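Local atomic coordinates of RNA pseudouridylate synthase domain-containing protein 4 (PDB entry 5UBA), a protein that isomerises uridine to pseudouridine in mitochondrial RNAs, including the 16S ribosomal RNA, whose assembly into a functional mitochondrial ribosome depends on this modification. Residues 116-121 and 212-217; 173-178 and 199-204; 249-254 and 276-281. One frame throughout, in Å; residues are numbered along the deposited sequence.

In the fold
After an N-terminal part with its four-stranded antiparallel sheet, the chain of this RluA-family catalytic domain enters strand 112-120, where contact 1 begins. That contact closes some ninety residues later, when the loop after helix 200-209 returns to the strand. Contact 2 opens and closes within this excursion: residues 173-178 lead into a hairpin of strands 175-182 and 186-193, and residues 199-204 start the helix that follows. Contact 3 follows in series, closing a loop of about twenty residues holding strand 269-272 and joining strand 252-259 to the C-terminal helix 277-285. All three reach one mixed sheet. R202 of contact 2 forms a salt bridge with D216 of contact 1, while W116 and H253 lie on neighbouring strands.

Contact 1 of 3, residues 116-121 and 212-217; sequences WAITVH and PILGDH. With CA (calcium ion), chain E.
T119 and I213 form a single, isolated beta bridge, in which an otherwise irregular loop borrows the edge of a regular strand for one residue pair. The pattern is that of a non-hydrogen-bonded antiparallel pair: the flanking residues supply the bonds, L214 N to I118 O at 2.8 Å and V120 N to P212 O at 2.9 Å. Both are nearly straight at hydrogen, but the first donor is tilted from the carbonyl plane of I118. Between them the CA of I213 makes a CA-H...O contact of 3.3 Å with the same I118 O.

Side chains fill in around this backbone seam. With CG2 of I118 anti to the backbone N, that methyl lies alongside L214, 4.1 Å from its CB, the two side chains pointing the same way. I213 instead reaches A117, its CD1 4.0 Å from A117 CB. T119 OG1 bonds H121 O nearly head-on, fixing the end of the strand. Its other edge is already paired with strand 186-193, through A187.

Beyond the bridge a type II turn runs from I213 to D216, with G215 at a positive phi (90°) where a CB would jam against the preceding carbonyl. The turn delivers H217 O to the calcium ion at 2.3 Å, and the loop thus forms a calcium site built from the backbone carbonyls of H217, S220, N223 and A226 and a water.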
loop_
_atom_site.group_PDB
_atom_site.type_symbol
_atom_site.label_atom_id
_atom_site.label_comp_id
_atom_site.label_asym_id
_atom_site.label_seq_id
_atom_site.Cartn_x
_atom_site.Cartn_y
_atom_site.Cartn_z
ATOM N N TRP A 116 6.860 -0.964 -0.208
ATOM C CA TRP A 116 7.571 -2.224 0.001
ATOM C C TRP A 116 6.548 -3.290 0.313
ATOM O O TRP A 116 5.622 -3.082 1.116
ATOM C CB TRP A 116 8.561 -2.109 1.148
ATOM C CG TRP A 116 9.837 -1.379 0.806
ATOM C CD1 TRP A 116 10.132 -0.651 -0.322
ATOM C CD2 TRP A 116 10.996 -1.325 1.621
ATOM N NE1 TRP A 116 11.412 -0.136 -0.238
ATOM C CE2 TRP A 116 11.959 -0.532 0.952
ATOM C CE3 TRP A 116 11.315 -1.868 2.866
ATOM C CZ2 TRP A 116 13.217 -0.279 1.486
ATOM C CZ3 TRP A 116 12.583 -1.621 3.391
ATOM C CH2 TRP A 116 13.516 -0.850 2.699
ATOM N N ALA A 117 6.733 -4.476 -0.287
ATOM C CA ALA A 117 5.867 -5.616 -0.055
ATOM C C ALA A 117 6.689 -6.876 0.066
ATOM O O ALA A 117 7.743 -7.002 -0.545
ATOM C CB ALA A 117 4.870 -5.785 -1.172
ATOM N N ILE A 118 6.201 -7.811 0.863
ATOM C CA ILE A 118 6.719 -9.185 0.820
ATOM C C ILE A 118 5.802 -9.976 -0.055
ATOM O O ILE A 118 4.580 -9.937 0.109
ATOM C CB ILE A 118 6.764 -9.829 2.210
ATOM C CG1 ILE A 118 7.704 -9.042 3.109
ATOM C CG2 ILE A 118 7.202 -11.308 2.087
ATOM C CD1 ILE A 118 7.814 -9.633 4.507
ATOM N N THR A 119 6.390 -10.708 -1.000
ATOM C CA THR A 119 5.642 -11.529 -1.934
ATOM C C THR A 119 5.943 -12.979 -1.710
ATOM O O THR A 119 7.024 -13.352 -1.267
ATOM C CB THR A 119 5.908 -11.176 -3.421
ATOM O OG1 THR A 119 7.290 -11.375 -3.733
ATOM C CG2 THR A 119 5.539 -9.720 -3.687
ATOM N N VAL A 120 4.934 -13.768 -1.998
ATOM C CA VAL A 120 5.022 -15.209 -2.075
ATOM C C VAL A 120 5.527 -15.456 -3.514
ATOM O O VAL A 120 4.953 -14.934 -4.469
ATOM C CB VAL A 120 3.620 -15.814 -1.854
ATOM C CG1 VAL A 120 3.632 -17.324 -2.068
ATOM C CG2 VAL A 120 3.085 -15.423 -0.482
ATOM N N HIS A 121 6.599 -16.189 -3.671
ATOM C CA HIS A 121 7.264 -16.351 -4.952
ATOM C C HIS A 121 8.042 -15.101 -5.301
ATOM O O HIS A 121 7.748 -13.981 -4.832
ATOM C CB HIS A 121 6.327 -16.728 -6.121
ATOM C CG HIS A 121 5.321 -17.781 -5.779
ATOM N ND1 HIS A 121 5.676 -19.008 -5.255
ATOM C CD2 HIS A 121 3.971 -17.789 -5.875
ATOM C CE1 HIS A 121 4.587 -19.719 -5.038
ATOM N NE2 HIS A 121 3.537 -19.005 -5.400
ATOM N N PRO A 212 1.706 -13.053 -5.351
ATOM C CA PRO A 212 0.835 -12.258 -4.478
ATOM C C PRO A 212 1.544 -11.802 -3.220
ATOM O O PRO A 212 2.460 -12.448 -2.708
ATOM C CB PRO A 212 -0.313 -13.200 -4.134
ATOM C CG PRO A 212 0.254 -14.562 -4.334
ATOM C CD PRO A 212 1.299 -14.464 -5.411
ATOM N N ILE A 213 1.107 -10.665 -2.707
ATOM C CA ILE A 213 1.654 -10.183 -1.448
ATOM C C ILE A 213 1.297 -11.145 -0.318
ATOM O O ILE A 213 0.180 -11.691 -0.294
ATOM C CB ILE A 213 1.114 -8.764 -1.173
ATOM C CG1 ILE A 213 1.573 -7.803 -2.283
ATOM C CG2 ILE A 213 1.542 -8.254 0.190
ATOM C CD1 ILE A 213 1.065 -6.404 -2.115
ATOM N N LEU A 214 2.232 -11.326 0.614
ATOM C CA LEU A 214 2.020 -12.136 1.801
ATOM C C LEU A 214 0.818 -11.580 2.571
ATOM O O LEU A 214 0.775 -10.377 2.858
ATOM C CB LEU A 214 3.246 -12.124 2.703
ATOM C CG LEU A 214 3.160 -12.931 4.002
ATOM C CD1 LEU A 214 2.968 -14.418 3.748
ATOM C CD2 LEU A 214 4.421 -12.701 4.811
ATOM N N GLY A 215 -0.156 -12.435 2.857
ATOM C CA GLY A 215 -1.357 -12.003 3.541
ATOM C C GLY A 215 -2.473 -11.554 2.648
ATOM O O GLY A 215 -3.503 -11.176 3.145
ATOM N N ASP A 216 -2.277 -11.587 1.325
ATOM C CA ASP A 216 -3.319 -11.148 0.414
ATOM C C ASP A 216 -4.296 -12.287 0.114
ATOM O O ASP A 216 -4.255 -12.889 -0.947
ATOM C CB ASP A 216 -2.748 -10.563 -0.882
ATOM C CG ASP A 216 -3.758 -9.714 -1.602
ATOM O OD1 ASP A 216 -4.979 -9.841 -1.326
ATOM O OD2 ASP A 216 -3.338 -8.848 -2.403
ATOM N N HIS A 217 -5.178 -12.524 1.062
ATOM C CA HIS A 217 -6.146 -13.608 0.902
ATOM C C HIS A 217 -7.056 -13.352 -0.282
ATOM O O HIS A 217 -7.319 -14.287 -1.100
ATOM C CB HIS A 217 -6.890 -13.809 2.212
ATOM C CG HIS A 217 -5.950 -13.939 3.354
ATOM N ND1 HIS A 217 -5.025 -14.951 3.420
ATOM C CD2 HIS A 217 -5.674 -13.106 4.383
ATOM C CE1 HIS A 217 -4.274 -14.785 4.492
ATOM N NE2 HIS A 217 -4.629 -13.654 5.081
HETATM CA CA CA E . -7.614 -16.485 -1.678
HETATM O O HOH W 1 -6.666 -18.596 -1.440
#

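Contact 2 of 3, residues 173-178 and 199-204; sequences AVTQYQ and HQLRVH
T175 and Q200 are brought together by their first torsions. In the threonine, OG1 stands beside the backbone N, opposite the carbonyl carbon, and CG2 lies anti to the backbone N; in the glutamine, CG sits between the backbone N and carbonyl carbon (chi1 79°), from where the extended chain runs alongside T175, pointing the other way.

The hydroxyl is the shared point. Q200 NE2 donates to T175 OG1 at 2.9 Å, the bond making 151° at hydrogen and leaving the amide plane slightly. T175 OG1 also pairs with H204 ND1 at 2.7 Å, a bond in which donation may run either way. The same Q200 NE2 reaches V174 O at 2.9 Å in a bent, weak bond. At its other end the amide is fixed by T195 OG1 and I197 N, both bonded to Q200 OE1, which holds its rotation. Cut back to an alanine, Q200 would no longer offer its amide, which would probably leave T175 OG1 with H204 as its remaining partner across the contact and V174 O, T195 OG1 and I197 N each short of a bond.

H204 presents its ring edge to the 173-175 backbone, with CE1 3.4 Å from A173 O and 3.6 Å from A173 CB, while its NE2 bonds I132 O. Apolar packing is tight at the threonine methyl: T175 CG2 lies 3.5 Å from L201 CD2.

Strand 175-178 and helix segment 200-204 run at 65° to each other. The arrangement is that of a helix laid over a sheet directly after a beta hairpin, here in the catalytic domain of an RluA-family synthase. H199, at the N-cap position of this helix, touches D83, the active-site aspartate inferred by similarity.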
loop_
_atom_site.group_PDB
_atom_site.type_symbol
_atom_site.label_atom_id
_atom_site.label_comp_id
_atom_site.label_asym_id
_atom_site.label_seq_id
_atom_site.Cartn_x
_atom_site.Cartn_y
_atom_site.Cartn_z
ATOM N N ALA A 173 -3.019 1.295 -16.113
ATOM C CA ALA A 173 -2.399 0.935 -14.834
ATOM C C ALA A 173 -0.968 0.515 -15.101
ATOM O O ALA A 173 -0.718 -0.385 -15.906
ATOM C CB ALA A 173 -3.174 -0.200 -14.182
ATOM N N VAL A 174 -0.026 1.172 -14.426
ATOM C CA VAL A 174 1.387 0.935 -14.601
ATOM C C VAL A 174 2.061 0.910 -13.234
ATOM O O VAL A 174 1.976 1.868 -12.460
ATOM C CB VAL A 174 2.004 2.051 -15.429
ATOM C CG1 VAL A 174 3.495 1.848 -15.587
ATOM C CG2 VAL A 174 1.288 2.130 -16.774
ATOM N N THR A 175 2.759 -0.190 -12.974
ATOM C CA THR A 175 3.529 -0.412 -11.745
ATOM C C THR A 175 4.951 -0.780 -12.100
ATOM O O THR A 175 5.157 -1.776 -12.800
ATOM C CB THR A 175 2.918 -1.593 -10.970
ATOM O OG1 THR A 175 1.548 -1.317 -10.679
ATOM C CG2 THR A 175 3.681 -1.855 -9.679
ATOM N N GLN A 176 5.927 -0.017 -11.627
ATOM C CA GLN A 176 7.332 -0.399 -11.731
ATOM C C GLN A 176 7.659 -1.237 -10.511
ATOM O O GLN A 176 7.145 -0.969 -9.417
ATOM C CB GLN A 176 8.233 0.832 -11.827
ATOM C CG GLN A 176 7.904 1.609 -13.095
ATOM C CD GLN A 176 8.670 2.893 -13.285
ATOM O OE1 GLN A 176 9.584 3.237 -12.525
ATOM N NE2 GLN A 176 8.309 3.614 -14.342
ATOM N N TYR A 177 8.538 -2.221 -10.665
ATOM C CA TYR A 177 8.961 -3.041 -9.531
ATOM C C TYR A 177 10.403 -3.438 -9.600
ATOM O O TYR A 177 10.973 -3.523 -10.679
ATOM C CB TYR A 177 8.086 -4.277 -9.393
ATOM C CG TYR A 177 8.351 -5.315 -10.458
ATOM C CD1 TYR A 177 7.697 -5.277 -11.684
ATOM C CD2 TYR A 177 9.269 -6.332 -10.225
ATOM C CE1 TYR A 177 7.965 -6.232 -12.667
ATOM C CE2 TYR A 177 9.525 -7.297 -11.190
ATOM C CZ TYR A 177 8.861 -7.238 -12.401
ATOM O OH TYR A 177 9.134 -8.194 -13.398
ATOM N N GLN A 178 10.980 -3.694 -8.433
ATOM C CA GLN A 178 12.354 -4.132 -8.301
ATOM C C GLN A 178 12.447 -5.014 -7.078
ATOM O O GLN A 178 12.151 -4.557 -5.957
ATOM C CB GLN A 178 13.249 -2.908 -8.095
ATOM C CG GLN A 178 14.677 -3.192 -7.696
ATOM C CD GLN A 178 15.467 -3.802 -8.805
ATOM O OE1 GLN A 178 15.734 -3.138 -9.805
ATOM N NE2 GLN A 178 15.862 -5.065 -8.639
ATOM N N HIS A 199 -6.233 -0.874 -5.807
ATOM C CA HIS A 199 -5.612 -2.193 -5.661
ATOM C C HIS A 199 -4.603 -2.555 -6.746
ATOM O O HIS A 199 -4.261 -3.715 -6.906
ATOM C CB HIS A 199 -6.658 -3.301 -5.515
ATOM C CG HIS A 199 -7.414 -3.235 -4.236
ATOM N ND1 HIS A 199 -8.483 -4.059 -3.974
ATOM C CD2 HIS A 199 -7.265 -2.443 -3.151
ATOM C CE1 HIS A 199 -8.947 -3.786 -2.768
ATOM N NE2 HIS A 199 -8.229 -2.809 -2.248
ATOM N N GLN A 200 -4.061 -1.561 -7.452
ATOM C CA GLN A 200 -3.216 -1.898 -8.588
ATOM C C GLN A 200 -1.980 -2.688 -8.200
ATOM O O GLN A 200 -1.606 -3.579 -8.918
ATOM C CB GLN A 200 -2.864 -0.687 -9.455
ATOM C CG GLN A 200 -1.787 0.251 -8.996
ATOM C CD GLN A 200 -1.386 1.178 -10.136
ATOM O OE1 GLN A 200 -2.175 2.043 -10.499
ATOM N NE2 GLN A 200 -0.187 1.002 -10.708
ATOM N N LEU A 201 -1.336 -2.370 -7.086
ATOM C CA LEU A 201 -0.128 -3.123 -6.685
ATOM C C LEU A 201 -0.436 -4.585 -6.411
ATOM O O LEU A 201 0.316 -5.489 -6.830
ATOM C CB LEU A 201 0.572 -2.504 -5.465
ATOM C CG LEU A 201 1.026 -1.054 -5.633
ATOM C CD1 LEU A 201 1.708 -0.572 -4.372
ATOM C CD2 LEU A 201 1.917 -0.886 -6.847
ATOM N N ARG A 202 -1.522 -4.810 -5.686
ATOM C CA ARG A 202 -1.940 -6.163 -5.354
ATOM C C ARG A 202 -2.328 -6.965 -6.571
ATOM O O ARG A 202 -1.951 -8.132 -6.690
ATOM C CB ARG A 202 -3.072 -6.122 -4.327
ATOM C CG ARG A 202 -2.626 -5.568 -2.993
ATOM C CD ARG A 202 -3.806 -5.169 -2.145
ATOM N NE ARG A 202 -4.537 -6.328 -1.677
ATOM C CZ ARG A 202 -5.632 -6.269 -0.925
ATOM N NH1 ARG A 202 -6.115 -5.088 -0.552
ATOM N NH2 ARG A 202 -6.241 -7.387 -0.540
ATOM N N VAL A 203 -3.081 -6.352 -7.465
ATOM C CA VAL A 203 -3.578 -7.037 -8.678
ATOM C C VAL A 203 -2.425 -7.257 -9.652
ATOM O O VAL A 203 -2.250 -8.363 -10.178
ATOM C CB VAL A 203 -4.751 -6.266 -9.291
ATOM C CG1 VAL A 203 -5.186 -6.835 -10.651
ATOM C CG2 VAL A 203 -5.922 -6.259 -8.313
ATOM N N HIS A 204 -1.588 -6.259 -9.858
ATOM C CA HIS A 204 -0.445 -6.460 -10.746
ATOM C C HIS A 204 0.510 -7.537 -10.234
ATOM O O HIS A 204 0.999 -8.363 -11.003
ATOM C CB HIS A 204 0.288 -5.152 -10.962
ATOM C CG HIS A 204 -0.319 -4.298 -12.023
ATOM N ND1 HIS A 204 0.116 -3.019 -12.265
ATOM C CD2 HIS A 204 -1.263 -4.567 -12.956
ATOM C CE1 HIS A 204 -0.541 -2.528 -13.307
ATOM N NE2 HIS A 204 -1.389 -3.443 -13.741
#

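Contact 3 of 3, residues 249-254 and 276-281; sequences PLHLHA and PRFFVH
H251 and F278 make an edge-to-face aromatic pair: the phenylalanine turns its edge onto the histidine face, with ring centroids 5.1 Å apart and planes at 76°. F278 CD1 comes 3.7 Å from H251 NE2, and F278 CE1 sits over the centre of the imidazole. F279 meets H251 obliquely, completing a three-ring aromatic cluster. F278 can do this because its CG lies between the backbone N and carbonyl carbon (chi1 78°), swinging the ring back over residues 249-251.

These rings join the C-terminal helix 277-285 to one face of the sheet. I118 of the neighbouring strand 112-120 touches F279, while L252 points away from the helix and packs on L201 of helix 200-209, so the sheet lies between two helices.

Apolar and CH-pi contacts finish the interface. P249 CG touches F278 CE1 at 3.6 Å, and P276 CD lies over the H253 ring, 4.1 Å from its centroid.

Hydrogen bonds hold the polar ends of both histidines. H251 NE2 bonds S282 OG, further along the same helix, and its ND1 makes weak bonds to P249 O, at 2.8 Å, and to L214 O. H253 ND1 is held by T87 OG1 and H253 NE2 by C273 O.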
loop_
_atom_site.group_PDB
_atom_site.type_symbol
_atom_site.label_atom_id
_atom_site.label_comp_id
_atom_site.label_asym_id
_atom_site.label_seq_id
_atom_site.Cartn_x
_atom_site.Cartn_y
_atom_site.Cartn_z
ATOM N N PRO A 249 -1.648 -10.801 8.293
ATOM C CA PRO A 249 -2.009 -9.512 7.684
ATOM C C PRO A 249 -1.367 -9.309 6.322
ATOM O O PRO A 249 -0.324 -9.888 6.020
ATOM C CB PRO A 249 -1.438 -8.491 8.641
ATOM C CG PRO A 249 -0.250 -9.174 9.212
ATOM C CD PRO A 249 -0.684 -10.603 9.386
ATOM N N LEU A 250 -1.974 -8.458 5.515
ATOM C CA LEU A 250 -1.284 -7.978 4.307
ATOM C C LEU A 250 0.038 -7.308 4.680
ATOM O O LEU A 250 0.138 -6.655 5.714
ATOM C CB LEU A 250 -2.163 -6.984 3.574
ATOM C CG LEU A 250 -1.741 -6.643 2.147
ATOM C CD1 LEU A 250 -1.969 -7.802 1.175
ATOM C CD2 LEU A 250 -2.513 -5.411 1.714
ATOM N N HIS A 251 1.066 -7.505 3.844
ATOM C CA HIS A 251 2.393 -6.920 4.014
ATOM C C HIS A 251 2.642 -5.927 2.882
ATOM O O HIS A 251 3.408 -6.193 1.951
ATOM C CB HIS A 251 3.488 -7.992 4.045
ATOM C CG HIS A 251 3.497 -8.806 5.302
ATOM N ND1 HIS A 251 2.435 -9.592 5.690
ATOM C CD2 HIS A 251 4.457 -8.970 6.230
ATOM C CE1 HIS A 251 2.750 -10.198 6.831
ATOM N NE2 HIS A 251 3.957 -9.817 7.188
ATOM N N LEU A 252 2.021 -4.761 2.995
ATOM C CA LEU A 252 2.151 -3.671 2.002
ATOM C C LEU A 252 2.322 -2.341 2.720
ATOM O O LEU A 252 1.392 -1.879 3.382
ATOM C CB LEU A 252 0.954 -3.645 1.069
ATOM C CG LEU A 252 0.938 -2.536 0.002
ATOM C CD1 LEU A 252 2.137 -2.668 -0.932
ATOM C CD2 LEU A 252 -0.342 -2.575 -0.806
ATOM N N HIS A 253 3.508 -1.764 2.603
ATOM C CA HIS A 253 3.923 -0.572 3.333
ATOM C C HIS A 253 4.248 0.583 2.372
ATOM O O HIS A 253 5.054 0.415 1.443
ATOM C CB HIS A 253 5.159 -0.916 4.145
ATOM C CG HIS A 253 5.718 0.224 4.933
ATOM N ND1 HIS A 253 5.031 0.836 5.974
ATOM C CD2 HIS A 253 6.913 0.848 4.844
ATOM C CE1 HIS A 253 5.806 1.765 6.500
ATOM N NE2 HIS A 253 6.946 1.807 5.834
ATOM N N ALA A 254 3.642 1.746 2.642
ATOM C CA ALA A 254 3.980 2.980 1.928
ATOM C C ALA A 254 5.265 3.506 2.571
ATOM O O ALA A 254 5.268 4.131 3.643
ATOM C CB ALA A 254 2.836 3.981 2.031
ATOM N N PRO A 276 6.599 -1.500 9.790
ATOM C CA PRO A 276 5.949 -1.948 11.035
ATOM C C PRO A 276 6.657 -3.165 11.615
ATOM O O PRO A 276 7.246 -3.952 10.880
ATOM C CB PRO A 276 4.525 -2.307 10.620
ATOM C CG PRO A 276 4.398 -2.001 9.176
ATOM C CD PRO A 276 5.724 -1.643 8.612
ATOM N N ARG A 277 6.611 -3.302 12.930
ATOM C CA ARG A 277 7.295 -4.416 13.579
ATOM C C ARG A 277 6.852 -5.791 13.036
ATOM O O ARG A 277 7.697 -6.679 12.866
ATOM C CB ARG A 277 7.143 -4.314 15.094
ATOM C CG ARG A 277 8.030 -3.234 15.691
ATOM C CD ARG A 277 9.505 -3.577 15.596
ATOM N N PHE A 278 5.572 -5.969 12.702
ATOM C CA PHE A 278 5.116 -7.255 12.144
ATOM C C PHE A 278 5.797 -7.607 10.814
ATOM O O PHE A 278 6.076 -8.758 10.500
ATOM C CB PHE A 278 3.603 -7.363 12.012
ATOM C CG PHE A 278 3.007 -6.638 10.834
ATOM C CD1 PHE A 278 2.826 -7.275 9.609
ATOM C CD2 PHE A 278 2.555 -5.338 10.969
ATOM C CE1 PHE A 278 2.240 -6.612 8.539
ATOM C CE2 PHE A 278 1.986 -4.661 9.888
ATOM C CZ PHE A 278 1.823 -5.321 8.680
ATOM N N PHE A 279 6.022 -6.577 10.022
ATOM C CA PHE A 279 6.641 -6.722 8.713
ATOM C C PHE A 279 8.115 -7.042 8.905
ATOM O O PHE A 279 8.642 -7.937 8.244
ATOM C CB PHE A 279 6.371 -5.400 7.931
ATOM C CG PHE A 279 6.668 -5.423 6.430
ATOM C CD1 PHE A 279 7.897 -5.840 5.891
ATOM C CD2 PHE A 279 5.719 -4.899 5.561
ATOM C CE1 PHE A 279 8.131 -5.774 4.516
ATOM C CE2 PHE A 279 5.967 -4.819 4.193
ATOM C CZ PHE A 279 7.161 -5.249 3.683
ATOM N N VAL A 280 8.780 -6.314 9.801
ATOM C CA VAL A 280 10.173 -6.607 10.170
ATOM C C VAL A 280 10.321 -8.072 10.617
ATOM O O VAL A 280 11.284 -8.755 10.215
ATOM C CB VAL A 280 10.677 -5.671 11.265
ATOM C CG1 VAL A 280 12.070 -6.080 11.727
ATOM C CG2 VAL A 280 10.713 -4.230 10.757
ATOM N N HIS A 281 9.375 -8.537 11.426
ATOM C CA HIS A 281 9.390 -9.915 11.937
ATOM C C HIS A 281 9.280 -10.913 10.798
ATOM O O HIS A 281 10.090 -11.840 10.706
ATOM C CB HIS A 281 8.261 -10.128 12.940
ATOM C CG HIS A 281 8.254 -11.491 13.560
ATOM N ND1 HIS A 281 9.177 -11.882 14.505
ATOM C CD2 HIS A 281 7.429 -12.545 13.376
ATOM C CE1 HIS A 281 8.924 -13.128 14.868
ATOM N NE2 HIS A 281 7.866 -13.551 14.205
#